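Local coordinates for protein Alpha/beta fold hydrolase (Pseudomonas aeruginosa, PDB 6I8W) that hydrolyses membrane phospholipids as a membrane-bound phospholipase A of the alpha/beta-hydrolase fold and acts as a bacterial virulence factor, at residues A[228-231]-A[232-236]; A[109-112]-A[113-116]. One frame throughout, in Å; residues are numbered along the deposited sequence.

Interaction 1 (228-231 with 232-236) is the last turn of helix 208-234, and interaction 2 (109-112 with 113-116) is the first turn of helix 112-125; their centres lie about 10 Å apart. The end of one helix thus meets the start of the other: Gln-231 OE1 is 2.7 Å from Tyr-110 N, a probable hydrogen bond, and Arg-235 CB packs on Asp-111 CB at 3.7 Å. A bound myristic acid lies about 8 Å from the side chain of Phe-229 and about 12 Å from that of Val-112, so interaction 1 is the nearer of the two to this lipid.

Interaction 1. Residues A[228-231]-A[232-236]; sequences IFEQ and LRQRY
With CG beside the backbone N (chi1 -70°) and an extended chain beyond it, Gln-231 runs alongside Arg-235, whose own chain is straight from CG to NE. This is the C-terminal turn of helix 208-234 in the alpha/beta-hydrolase fold, tied by i to i+4 backbone bonds, the last from Arg-235 N to Gln-231 O at 2.7 Å; Arg-235 is the first residue to leave helical phi/psi. The Gln-231 amide stacks on the Arg-235 guanidinium with planes 22° apart, and OE1 sits over one face, offset toward the rim. Gln-231 OE1 lies 3.4 Å from Arg-235 NH1 at an angle too poor for a hydrogen bond; its hydrogen bond comes from Tyr-110 N, which fixes the carbonyl end of the stacked amide.

On another side of the helix, Glu-230 bends at chi2 and divides its carboxylate between two neighbours. Glu-230 OE1 uses its syn lone pair to accept from Gln-234 NE2 at 3.2 Å, in a nearly straight bond (161°). Glu-230 OE2 forms a long salt bridge, 3.8 Å, with Arg-233 NH1, the two planes steeply inclined.

Ile-228 CG2 rests 4.3 Å from Leu-232 CG. Phe-229, which meets Phe-71 edge-to-face, has CG anti to the backbone N, and this brings its ring to the aliphatic part of Arg-233, whose CD is 3.8 Å from Phe-229 CE2.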
ATOM      1  N   ILE A 228      -4.684 -12.537   8.208  1.00 42.78           N
ATOM      2  CA  ILE A 228      -5.000 -12.048   6.874  1.00 48.97           C
ATOM      3  C   ILE A 228      -4.093 -12.703   5.833  1.00 44.31           C
ATOM      4  O   ILE A 228      -4.561 -13.111   4.772  1.00 46.11           O
ATOM      5  CB  ILE A 228      -4.874 -10.518   6.777  1.00 41.96           C
ATOM      6  CG1 ILE A 228      -5.996  -9.837   7.563  1.00 43.01           C
ATOM      7  CG2 ILE A 228      -4.947 -10.061   5.313  1.00 38.08           C
ATOM      8  CD1 ILE A 228      -5.912  -8.315   7.522  1.00 42.21           C
ATOM      9  N   PHE A 229      -2.801 -12.817   6.139  1.00 41.51           N
ATOM     10  CA  PHE A 229      -1.859 -13.411   5.189  1.00 42.57           C
ATOM     11  C   PHE A 229      -2.266 -14.849   4.868  1.00 47.86           C
ATOM     12  O   PHE A 229      -2.134 -15.304   3.729  1.00 51.33           O
ATOM     13  CB  PHE A 229      -0.423 -13.378   5.722  1.00 44.11           C
ATOM     14  CG  PHE A 229       0.622 -13.633   4.658  1.00 44.92           C
ATOM     15  CD1 PHE A 229       1.148 -12.586   3.923  1.00 42.46           C
ATOM     16  CD2 PHE A 229       1.050 -14.924   4.377  1.00 52.12           C
ATOM     17  CE1 PHE A 229       2.098 -12.818   2.933  1.00 48.12           C
ATOM     18  CE2 PHE A 229       1.993 -15.166   3.394  1.00 46.12           C
ATOM     19  CZ  PHE A 229       2.519 -14.113   2.666  1.00 44.76           C
ATOM     20  N   GLU A 230      -2.785 -15.555   5.866  1.00 45.01           N
ATOM     21  CA  GLU A 230      -3.235 -16.930   5.659  1.00 48.37           C
ATOM     22  C   GLU A 230      -4.446 -16.982   4.727  1.00 47.61           C
ATOM     23  O   GLU A 230      -4.554 -17.878   3.889  1.00 47.53           O
ATOM     24  CB  GLU A 230      -3.552 -17.602   6.995  1.00 60.86           C
ATOM     25  CG  GLU A 230      -2.496 -18.600   7.409  1.00 76.36           C
ATOM     26  CD  GLU A 230      -2.239 -19.641   6.335  1.00 86.41           C
ATOM     27  OE1 GLU A 230      -3.152 -20.446   6.049  1.00 92.49           O
ATOM     28  OE2 GLU A 230      -1.125 -19.644   5.768  1.00 90.49           O
ATOM     29  N   GLN A 231      -5.350 -16.018   4.866  1.00 50.22           N
ATOM     30  CA  GLN A 231      -6.461 -15.887   3.926  1.00 53.19           C
ATOM     31  C   GLN A 231      -5.970 -15.591   2.506  1.00 52.97           C
ATOM     32  O   GLN A 231      -6.520 -16.098   1.536  1.00 53.40           O
ATOM     33  CB  GLN A 231      -7.422 -14.791   4.373  1.00 49.64           C
ATOM     34  CG  GLN A 231      -8.220 -15.126   5.623  1.00 52.81           C
ATOM     35  CD  GLN A 231      -9.376 -14.172   5.806  1.00 57.44           C
ATOM     36  OE1 GLN A 231      -9.925 -13.665   4.829  1.00 54.10           O
ATOM     37  NE2 GLN A 231      -9.742 -13.905   7.054  1.00 60.30           N
ATOM     38  N   LEU A 232      -4.937 -14.763   2.379  1.00 44.80           N
ATOM     39  CA  LEU A 232      -4.420 -14.434   1.054  1.00 47.11           C
ATOM     40  C   LEU A 232      -3.851 -15.697   0.403  1.00 53.04           C
ATOM     41  O   LEU A 232      -3.916 -15.863  -0.819  1.00 51.15           O
ATOM     42  CB  LEU A 232      -3.360 -13.329   1.129  1.00 40.83           C
ATOM     43  CG  LEU A 232      -3.817 -11.934   1.580  1.00 44.45           C
ATOM     44  CD1 LEU A 232      -2.630 -11.002   1.736  1.00 42.36           C
ATOM     45  CD2 LEU A 232      -4.823 -11.349   0.590  1.00 39.87           C
ATOM     46  N   ARG A 233      -3.321 -16.602   1.222  1.00 50.71           N
ATOM     47  CA  ARG A 233      -2.819 -17.873   0.712  1.00 57.89           C
ATOM     48  C   ARG A 233      -3.952 -18.834   0.369  1.00 53.62           C
ATOM     49  O   ARG A 233      -3.955 -19.434  -0.704  1.00 55.43           O
ATOM     50  CB  ARG A 233      -1.885 -18.536   1.726  1.00 68.80           C
ATOM     51  CG  ARG A 233      -0.645 -17.726   2.055  1.00 74.42           C
ATOM     52  CD  ARG A 233       0.275 -18.485   3.003  1.00 83.50           C
ATOM     53  NE  ARG A 233       1.041 -19.523   2.320  1.00 87.99           N
ATOM     54  CZ  ARG A 233       2.007 -20.232   2.895  1.00 89.41           C
ATOM     55  NH1 ARG A 233       2.320 -20.018   4.165  1.00 90.52           N
ATOM     56  NH2 ARG A 233       2.660 -21.154   2.201  1.00 88.41           N
ATOM     57  N   GLN A 234      -4.901 -18.988   1.290  1.00 50.42           N
ATOM     58  CA  GLN A 234      -5.966 -19.988   1.129  1.00 57.65           C
ATOM     59  C   GLN A 234      -7.039 -19.541   0.141  1.00 56.50           C
ATOM     60  O   GLN A 234      -7.700 -20.371  -0.477  1.00 59.08           O
ATOM     61  CB  GLN A 234      -6.620 -20.313   2.477  1.00 58.31           C
ATOM     62  CG  GLN A 234      -5.660 -20.838   3.523  1.00 63.50           C
ATOM     63  CD  GLN A 234      -5.076 -22.186   3.160  1.00 75.86           C
ATOM     64  OE1 GLN A 234      -5.664 -22.944   2.385  1.00 75.93           O
ATOM     65  NE2 GLN A 234      -3.912 -22.497   3.722  1.00 78.45           N
ATOM     66  N   ARG A 235      -7.214 -18.233   0.003  1.00 52.09           N
ATOM     67  CA  ARG A 235      -8.260 -17.681  -0.855  1.00 58.51           C
ATOM     68  C   ARG A 235      -7.629 -16.919  -2.014  1.00 57.04           C
ATOM     69  O   ARG A 235      -8.160 -15.915  -2.488  1.00 52.07           O
ATOM     70  CB  ARG A 235      -9.185 -16.768  -0.047  1.00 52.86           C
ATOM     71  CG  ARG A 235      -9.793 -17.467   1.174  1.00 57.54           C
ATOM     72  CD  ARG A 235     -10.661 -16.540   2.029  1.00 57.99           C
ATOM     73  NE  ARG A 235     -10.878 -17.116   3.362  1.00 68.82           N
ATOM     74  CZ  ARG A 235     -11.760 -16.667   4.252  1.00 71.37           C
ATOM     75  NH1 ARG A 235     -12.537 -15.631   3.964  1.00 69.54           N
ATOM     76  NH2 ARG A 235     -11.872 -17.265   5.432  1.00 79.21           N
ATOM     77  N   TYR A 236      -6.489 -17.425  -2.468  1.00 57.94           N
ATOM     78  CA  TYR A 236      -5.724 -16.801  -3.543  1.00 54.44           C
ATOM     79  C   TYR A 236      -6.507 -16.802  -4.846  1.00 51.36           C
ATOM     80  O   TYR A 236      -7.094 -17.801  -5.211  1.00 53.70           O
ATOM     81  CB  TYR A 236      -4.395 -17.537  -3.712  1.00 56.57           C
ATOM     82  CG  TYR A 236      -3.505 -17.039  -4.829  1.00 57.23           C
ATOM     83  CD1 TYR A 236      -2.682 -15.939  -4.641  1.00 50.73           C
ATOM     84  CD2 TYR A 236      -3.447 -17.706  -6.054  1.00 52.42           C
ATOM     85  CE1 TYR A 236      -1.847 -15.488  -5.648  1.00 51.26           C
ATOM     86  CE2 TYR A 236      -2.613 -17.264  -7.068  1.00 51.78           C
ATOM     87  CZ  TYR A 236      -1.817 -16.146  -6.855  1.00 52.56           C
ATOM     88  OH  TYR A 236      -0.973 -15.691  -7.838  1.00 50.50           O
TER

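Interaction 2. Residues A[109-112]-A[113-116]; sequences SYDV and GTQA
The loop through Ser-109 and Tyr-110 enters helix 112-125 at Asp-111, the N-cap, whose extended psi (157°) gives way to helical angles from Val-112 onward. The first main-chain bonds follow at once: Gln-115 N reaches Asp-111 O at 3.0 Å and Ala-116 N reaches Val-112 O at 2.9 Å. Asp-111 places its carboxylate between the backbone N and the carbonyl carbon (chi1 69°), turning it back over the first turn. Asp-111 OD2 accepts from Thr-114 N at 2.8 Å, a nearly straight bond (164°) that meets the oxygen from above the carboxylate plane. The negative carboxylate at this end would probably interact favourably with the helix dipole.

Gln-115 bends at chi2 and brings NE2 into contact with the edge of the Tyr-110 ring, near its plane, 3.9 Å from CD1. Gln-115 NE2 donates to Pro-97 O and to a water 3.0 Å away, which donates in turn to Tyr-110 O at 2.7 Å, bridging loop and helix. The hydroxyl of Tyr-110 is hydrogen-bonded to Pro-105 O.

Val-112 packs against His-141, Ile-142 and Leu-145 of helix 138-149 and against Leu-232 of helix 208-234, so its side chain touches both helices at the start of helix 112-125, in the connection that follows strand 90-94 and precedes strand 131-136.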
ATOM      1  N   SER A 109     -13.893 -11.518   5.618  1.00 51.73           N
ATOM      2  CA  SER A 109     -12.976 -12.037   4.624  1.00 53.68           C
ATOM      3  C   SER A 109     -12.057 -10.908   4.131  1.00 48.28           C
ATOM      4  O   SER A 109     -12.510  -9.792   3.868  1.00 44.21           O
ATOM      5  CB  SER A 109     -13.739 -12.662   3.460  1.00 63.15           C
ATOM      6  OG  SER A 109     -12.835 -13.084   2.454  1.00 65.61           O
ATOM      7  N   TYR A 110     -10.776 -11.213   3.978  1.00 43.50           N
ATOM      8  CA  TYR A 110      -9.828 -10.225   3.522  1.00 42.08           C
ATOM      9  C   TYR A 110      -9.117 -10.674   2.255  1.00 43.75           C
ATOM     10  O   TYR A 110      -8.053 -10.159   1.929  1.00 40.68           O
ATOM     11  CB  TYR A 110      -8.814  -9.910   4.623  1.00 43.03           C
ATOM     12  CG  TYR A 110      -9.426  -9.219   5.815  1.00 44.11           C
ATOM     13  CD1 TYR A 110      -9.672  -7.854   5.791  1.00 37.66           C
ATOM     14  CD2 TYR A 110      -9.767  -9.930   6.957  1.00 45.92           C
ATOM     15  CE1 TYR A 110     -10.241  -7.217   6.873  1.00 43.45           C
ATOM     16  CE2 TYR A 110     -10.328  -9.299   8.049  1.00 46.02           C
ATOM     17  CZ  TYR A 110     -10.559  -7.936   7.992  1.00 46.29           C
ATOM     18  OH  TYR A 110     -11.117  -7.289   9.063  1.00 44.25           O
ATOM     19  N   ASP A 111      -9.711 -11.635   1.551  1.00 42.26           N
ATOM     20  CA  ASP A 111      -9.212 -12.033   0.240  1.00 44.50           C
ATOM     21  C   ASP A 111      -9.297 -10.862  -0.737  1.00 43.68           C
ATOM     22  O   ASP A 111     -10.108  -9.953  -0.555  1.00 45.47           O
ATOM     23  CB  ASP A 111     -10.010 -13.221  -0.302  1.00 45.03           C
ATOM     24  CG  ASP A 111     -11.428 -12.845  -0.652  1.00 52.26           C
ATOM     25  OD1 ASP A 111     -12.291 -12.859   0.253  1.00 51.07           O
ATOM     26  OD2 ASP A 111     -11.673 -12.490  -1.823  1.00 55.20           O
ATOM     27  N   VAL A 112      -8.489 -10.891  -1.790  1.00 46.59           N
ATOM     28  CA  VAL A 112      -8.374  -9.728  -2.675  1.00 39.64           C
ATOM     29  C   VAL A 112      -9.656  -9.505  -3.485  1.00 42.89           C
ATOM     30  O   VAL A 112      -9.934  -8.392  -3.931  1.00 41.68           O
ATOM     31  CB  VAL A 112      -7.173  -9.866  -3.626  1.00 37.44           C
ATOM     32  CG1 VAL A 112      -5.873  -9.774  -2.846  1.00 40.56           C
ATOM     33  CG2 VAL A 112      -7.250 -11.179  -4.415  1.00 39.55           C
ATOM     34  N   GLY A 113     -10.426 -10.570  -3.688  1.00 42.32           N
ATOM     35  CA  GLY A 113     -11.697 -10.458  -4.384  1.00 47.85           C
ATOM     36  C   GLY A 113     -12.727  -9.652  -3.602  1.00 48.10           C
ATOM     37  O   GLY A 113     -13.341  -8.725  -4.128  1.00 46.80           O
ATOM     38  N   THR A 114     -12.905 -10.004  -2.334  1.00 46.96           N
ATOM     39  CA  THR A 114     -13.762  -9.244  -1.432  1.00 44.78           C
ATOM     40  C   THR A 114     -13.234  -7.800  -1.279  1.00 42.64           C
ATOM     41  O   THR A 114     -13.995  -6.835  -1.310  1.00 39.52           O
ATOM     42  CB  THR A 114     -13.844  -9.935  -0.053  1.00 47.35           C
ATOM     43  OG1 THR A 114     -14.258 -11.293  -0.231  1.00 46.94           O
ATOM     44  CG2 THR A 114     -14.818  -9.221   0.869  1.00 43.72           C
ATOM     45  N   GLN A 115     -11.924  -7.652  -1.139  1.00 37.88           N
ATOM     46  CA  GLN A 115     -11.347  -6.314  -0.992  1.00 38.82           C
ATOM     47  C   GLN A 115     -11.593  -5.451  -2.244  1.00 40.73           C
ATOM     48  O   GLN A 115     -11.906  -4.272  -2.127  1.00 35.89           O
ATOM     49  CB  GLN A 115      -9.850  -6.415  -0.692  1.00 38.55           C
ATOM     50  CG  GLN A 115      -9.521  -6.981   0.692  1.00 38.94           C
ATOM     51  CD  GLN A 115      -9.691  -5.941   1.809  1.00 40.67           C
ATOM     52  OE1 GLN A 115     -10.713  -5.264   1.903  1.00 43.87           O
ATOM     53  NE2 GLN A 115      -8.671  -5.799   2.634  1.00 37.75           N
ATOM     54  N   ALA A 116     -11.499  -6.041  -3.435  1.00 39.65           N
ATOM     55  CA  ALA A 116     -11.738  -5.280  -4.667  1.00 41.26           C
ATOM     56  C   ALA A 116     -13.174  -4.739  -4.717  1.00 38.54           C
ATOM     57  O   ALA A 116     -13.411  -3.634  -5.196  1.00 37.66           O
ATOM     58  CB  ALA A 116     -11.444  -6.131  -5.900  1.00 40.41           C
TER
HETATM   59  O   HOH W   1      -6.560  -7.891   2.210  1.00 37.20           O